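Endoglucanase (Mytilus edulis, PDB 1WC2) hydrolyses internal beta-1,4-glucosidic linkages of cellulose and related beta-glucans, acts on soluble carboxymethylcellulose, and also has expansin activity. Local coordinates at residues A[67-79]-A[88-100]. Numbering follows the deposited sequence. Where two conformers were deposited one is given.
Sequences QHCGQCIKLTTTG and PVREGLSKTFMIT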
loop_
_atom_site.group_PDB
_atom_site.type_symbol
_atom_site.label_atom_id
_atom_site.label_comp_id
_atom_site.label_asym_id
_atom_site.label_seq_id
_atom_site.Cartn_x
_atom_site.Cartn_y
_atom_site.Cartn_z
ATOM N N GLN A 67 -13.052 -4.613 2.423
ATOM C CA GLN A 67 -12.566 -5.917 2.911
ATOM C C GLN A 67 -11.196 -5.855 3.569
ATOM O O GLN A 67 -10.967 -6.497 4.604
ATOM C CB GLN A 67 -12.451 -6.918 1.744
ATOM C CG GLN A 67 -13.767 -7.396 1.143
ATOM C CD GLN A 67 -13.567 -8.179 -0.142
ATOM O OE1 GLN A 67 -12.781 -7.785 -1.016
ATOM N NE2 GLN A 67 -14.261 -9.307 -0.257
ATOM N N HIS A 68 -10.263 -5.153 2.929
ATOM C CA HIS A 68 -8.869 -5.192 3.345
ATOM C C HIS A 68 -8.415 -3.976 4.149
ATOM O O HIS A 68 -7.229 -3.826 4.401
ATOM C CB HIS A 68 -7.971 -5.539 2.147
ATOM C CG HIS A 68 -8.139 -6.965 1.711
ATOM N ND1 HIS A 68 -8.293 -7.348 0.396
ATOM C CD2 HIS A 68 -8.229 -8.102 2.444
ATOM C CE1 HIS A 68 -8.436 -8.663 0.339
ATOM N NE2 HIS A 68 -8.405 -9.141 1.569
ATOM N N CYS A 69 -9.359 -3.150 4.603
ATOM C CA CYS A 69 -9.029 -2.133 5.606
ATOM C C CYS A 69 -8.378 -2.783 6.832
ATOM O O CYS A 69 -8.883 -3.775 7.352
ATOM C CB CYS A 69 -10.287 -1.392 6.067
ATOM S SG CYS A 69 -10.816 -0.035 4.991
ATOM N N GLY A 70 -7.287 -2.194 7.298
ATOM C CA GLY A 70 -6.589 -2.667 8.491
ATOM C C GLY A 70 -5.634 -3.833 8.283
ATOM O O GLY A 70 -4.958 -4.254 9.234
ATOM N N GLN A 71 -5.575 -4.377 7.066
ATOM C CA GLN A 71 -4.697 -5.507 6.789
ATOM C C GLN A 71 -3.277 -4.984 6.605
ATOM O O GLN A 71 -3.067 -3.931 5.992
ATOM C CB GLN A 71 -5.145 -6.235 5.526
ATOM C CG GLN A 71 -4.412 -7.532 5.297
ATOM C CD GLN A 71 -4.864 -8.227 4.036
ATOM O OE1 GLN A 71 -4.713 -7.683 2.937
ATOM N NE2 GLN A 71 -5.408 -9.439 4.178
ATOM N N CYS A 72 -2.301 -5.727 7.130
ATOM C CA CYS A 72 -0.893 -5.390 6.943
ATOM C C CYS A 72 -0.255 -6.232 5.838
ATOM O O CYS A 72 -0.460 -7.459 5.762
ATOM C CB CYS A 72 -0.115 -5.529 8.253
ATOM S SG CYS A 72 -0.510 -4.207 9.435
ATOM N N ILE A 73 0.507 -5.540 4.998
ATOM C CA ILE A 73 1.193 -6.101 3.843
ATOM C C ILE A 73 2.692 -5.838 3.987
ATOM O O ILE A 73 3.122 -4.690 4.068
ATOM C CB ILE A 73 0.707 -5.441 2.523
ATOM C CG1 ILE A 73 -0.817 -5.490 2.381
ATOM C CG2 ILE A 73 1.453 -6.065 1.328
ATOM C CD1 ILE A 73 -1.364 -6.843 2.245
ATOM N N LYS A 74 3.479 -6.912 4.020
ATOM C CA LYS A 74 4.933 -6.828 4.043
ATOM C C LYS A 74 5.462 -6.783 2.616
ATOM O O LYS A 74 5.188 -7.693 1.818
ATOM C CB LYS A 74 5.524 -8.020 4.798
ATOM C CG LYS A 74 7.045 -7.972 4.920
ATOM C CD LYS A 74 7.599 -9.128 5.747
ATOM C CE LYS A 74 9.126 -9.098 5.848
ATOM N NZ LYS A 74 9.634 -10.335 6.508
ATOM N N LEU A 75 6.180 -5.712 2.288
ATOM C CA LEU A 75 6.768 -5.514 0.970
ATOM C C LEU A 75 8.260 -5.786 1.030
ATOM O O LEU A 75 8.929 -5.326 1.957
ATOM C CB LEU A 75 6.542 -4.078 0.507
ATOM C CG LEU A 75 5.087 -3.635 0.306
ATOM C CD1 LEU A 75 5.059 -2.213 -0.236
ATOM C CD2 LEU A 75 4.352 -4.586 -0.624
ATOM N N THR A 76 8.777 -6.517 0.044
ATOM C CA THR A 76 10.207 -6.782 -0.104
ATOM C C THR A 76 10.667 -6.250 -1.457
ATOM O O THR A 76 10.071 -6.571 -2.487
ATOM C CB THR A 76 10.467 -8.298 0.003
ATOM O OG1 THR A 76 10.041 -8.761 1.295
ATOM C CG2 THR A 76 11.969 -8.601 -0.103
ATOM N N THR A 77 11.729 -5.442 -1.482
ATOM C CA THR A 77 12.184 -4.860 -2.744
ATOM C C THR A 77 12.826 -5.922 -3.630
ATOM O O THR A 77 13.549 -6.806 -3.148
ATOM C CB THR A 77 13.185 -3.714 -2.517
ATOM O OG1 THR A 77 14.321 -4.212 -1.794
ATOM C CG2 THR A 77 12.560 -2.587 -1.687
ATOM N N THR A 78 12.542 -5.861 -4.925
ATOM C CA THR A 78 13.198 -6.731 -5.897
ATOM C C THR A 78 14.552 -6.179 -6.344
ATOM O O THR A 78 15.366 -6.926 -6.890
ATOM C CB THR A 78 12.353 -6.906 -7.160
ATOM O OG1 THR A 78 12.225 -5.629 -7.807
ATOM C CG2 THR A 78 10.939 -7.432 -6.851
ATOM N N GLY A 79 14.771 -4.881 -6.133
ATOM C CA GLY A 79 15.876 -4.153 -6.728
ATOM C C GLY A 79 15.460 -3.329 -7.946
ATOM O O GLY A 79 16.222 -2.459 -8.388
ATOM N N PRO A 88 16.631 3.312 -8.433
ATOM C CA PRO A 88 17.350 2.160 -7.869
ATOM C C PRO A 88 17.243 2.025 -6.349
ATOM O O PRO A 88 17.169 3.024 -5.632
ATOM C CB PRO A 88 18.814 2.402 -8.292
ATOM C CG PRO A 88 18.818 3.445 -9.295
ATOM C CD PRO A 88 17.534 4.197 -9.195
ATOM N N VAL A 89 17.242 0.777 -5.883
ATOM C CA VAL A 89 17.235 0.444 -4.464
ATOM C C VAL A 89 17.906 -0.918 -4.238
ATOM O O VAL A 89 17.889 -1.771 -5.120
ATOM C CB VAL A 89 15.780 0.422 -3.928
ATOM C CG1 VAL A 89 14.983 -0.709 -4.563
ATOM C CG2 VAL A 89 15.744 0.330 -2.413
ATOM N N ARG A 90 18.483 -1.128 -3.059
ATOM C CA ARG A 90 19.017 -2.443 -2.703
ATOM C C ARG A 90 17.896 -3.485 -2.710
ATOM O O ARG A 90 16.802 -3.197 -2.247
ATOM C CB ARG A 90 19.682 -2.413 -1.326
ATOM C CG ARG A 90 20.393 -3.713 -0.991
ATOM C CD ARG A 90 21.660 -3.545 -0.193
ATOM N NE ARG A 90 21.324 -3.111 1.155
ATOM C CZ ARG A 90 21.560 -1.906 1.663
ATOM N NH1 ARG A 90 22.172 -0.953 0.957
ATOM N NH2 ARG A 90 21.184 -1.656 2.909
ATOM N N GLU A 91 18.174 -4.676 -3.241
ATOM C CA GLU A 91 17.228 -5.792 -3.215
ATOM C C GLU A 91 17.162 -6.360 -1.809
ATOM O O GLU A 91 18.182 -6.433 -1.116
ATOM C CB GLU A 91 17.638 -6.905 -4.195
ATOM C CG GLU A 91 16.726 -8.128 -4.137
ATOM C CD GLU A 91 16.903 -9.134 -5.256
ATOM O OE1 GLU A 91 17.871 -9.034 -6.036
ATOM O OE2 GLU A 91 16.034 -10.040 -5.342
ATOM N N GLY A 92 15.969 -6.767 -1.393
ATOM C CA GLY A 92 15.780 -7.494 -0.153
ATOM C C GLY A 92 15.464 -6.652 1.062
ATOM O O GLY A 92 15.372 -7.196 2.167
ATOM N N LEU A 93 15.297 -5.345 0.882
ATOM C CA LEU A 93 14.827 -4.479 1.953
ATOM C C LEU A 93 13.339 -4.731 2.155
ATOM O O LEU A 93 12.614 -5.010 1.194
ATOM C CB LEU A 93 15.044 -3.013 1.611
ATOM C CG LEU A 93 16.493 -2.578 1.361
ATOM C CD1 LEU A 93 16.520 -1.122 0.959
ATOM C CD2 LEU A 93 17.345 -2.799 2.588
ATOM N N SER A 94 12.871 -4.612 3.390
ATOM C CA SER A 94 11.465 -4.883 3.661
ATOM C C SER A 94 10.882 -4.112 4.836
ATOM O O SER A 94 11.507 -4.012 5.903
ATOM C CB SER A 94 11.238 -6.377 3.900
ATOM O OG SER A 94 11.760 -6.782 5.151
ATOM N N LYS A 95 9.656 -3.629 4.637
ATOM C CA LYS A 95 8.867 -2.992 5.682
ATOM C C LYS A 95 7.408 -3.414 5.486
ATOM O O LYS A 95 7.017 -3.837 4.387
ATOM C CB LYS A 95 8.961 -1.457 5.618
ATOM C CG LYS A 95 10.313 -0.851 6.007
ATOM C CD LYS A 95 10.690 -1.118 7.454
ATOM C CE LYS A 95 11.965 -0.377 7.858
ATOM N NZ LYS A 95 12.442 -0.770 9.208
ATOM N N THR A 96 6.612 -3.261 6.539
ATOM C CA THR A 96 5.203 -3.633 6.533
ATOM C C THR A 96 4.310 -2.388 6.639
ATOM O O THR A 96 4.551 -1.499 7.478
ATOM C CB THR A 96 4.932 -4.612 7.685
ATOM O OG1 THR A 96 5.601 -5.854 7.434
ATOM C CG2 THR A 96 3.448 -4.963 7.810
ATOM N N PHE A 97 3.274 -2.350 5.803
ATOM C CA PHE A 97 2.362 -1.222 5.680
ATOM C C PHE A 97 0.946 -1.666 6.009
ATOM O O PHE A 97 0.472 -2.683 5.509
ATOM C CB PHE A 97 2.415 -0.652 4.252
ATOM C CG PHE A 97 3.774 -0.135 3.863
ATOM C CD1 PHE A 97 4.770 -1.011 3.455
ATOM C CD2 PHE A 97 4.069 1.220 3.924
ATOM C CE1 PHE A 97 6.040 -0.555 3.135
ATOM C CE2 PHE A 97 5.344 1.684 3.591
ATOM C CZ PHE A 97 6.327 0.793 3.199
ATOM N N MET A 98 0.240 -0.892 6.825
ATOM C CA MET A 98 -1.189 -1.118 7.061
ATOM C C MET A 98 -2.026 -0.392 6.006
ATOM O O MET A 98 -1.815 0.807 5.770
ATOM C CB MET A 98 -1.600 -0.622 8.447
ATOM C CG MET A 98 -3.091 -0.833 8.734
ATOM S SD MET A 98 -3.596 -0.304 10.395
ATOM C CE MET A 98 -2.945 -1.704 11.384
ATOM N N ILE A 99 -2.990 -1.096 5.407
ATOM C CA ILE A 99 -3.936 -0.461 4.491
ATOM C C ILE A 99 -4.914 0.395 5.312
ATOM O O ILE A 99 -5.676 -0.129 6.130
ATOM C CB ILE A 99 -4.694 -1.514 3.644
ATOM C CG1 ILE A 99 -3.717 -2.248 2.711
ATOM C CG2 ILE A 99 -5.828 -0.862 2.860
ATOM C CD1 ILE A 99 -4.303 -3.492 2.037
ATOM N N THR A 100 -4.869 1.711 5.098
ATOM C CA THR A 100 -5.781 2.640 5.759
ATOM C C THR A 100 -6.636 3.428 4.774
ATOM O O THR A 100 -7.476 4.220 5.199
ATOM C CB THR A 100 -5.015 3.650 6.652
ATOM O OG1 THR A 100 -4.109 4.404 5.826
ATOM C CG2 THR A 100 -4.221 2.939 7.755
HETATM O O HOH W 1 13.765 -9.627 -3.431
HETATM O O HOH W 2 18.309 -0.896 -8.297
#
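H68 meets I99 where its carbonyl O lies against the branched CB of that isoleucine, 3.5 Å away. A type II turn from H68 to Q71 follows. Within it G70 N donates to I99 O in the carbonyl plane, and Q71 O accepts from I99 N. Disulfides tie C69, inside the turn, to C30 and C72, just after it, to C157. From C72 on, strand 72-78 runs antiparallel to strand 94-100. C72 SG rests 3.9 Å from M98 CB. I73 and F97 exchange two backbone bonds. I73 CG1 lies 4.0 Å from I99 CD1, and both side chains also touch Y56. K74 is extended, with CG anti to its N (chi1 -177°). Its CB passes 3.4 Å from T96 OG1 and its CE reaches S94 OG. L75 CD1 lies oblique to the F97 ring, 3.9 Å from its CE1, the two side chains crossing at about a right angle. T77 N donates to L93 O, and its hydroxyl adds two more bonds. T77 CB points toward segment 88-100, and with OG1 between its own N and carbonyl carbon (chi1 59°) the hydroxyl lies in the bend of 90-93. There OG1 donates to a lone pair of R90 O at 2.7 Å. It also accepts a bent bond from L93 N (137°). A valine here would probably leave R90 O and L93 N without this partner and let the 90-93 bend shift. T77 O takes G92 N and a water that also binds E91 OE2, whose other partner is Y11. G79 CA then approaches V89 O. The two strands are antiparallel neighbours in the sheet of the double-psi barrel, joined by a long excursion. The side chain of F97 is about 9 Å from that of D132, the proton donor as inferred by similarity. Backbone bonds set the register, apolar contacts join L75 to F97 and I73 to I99, and one buried hydroxyl pins the far end.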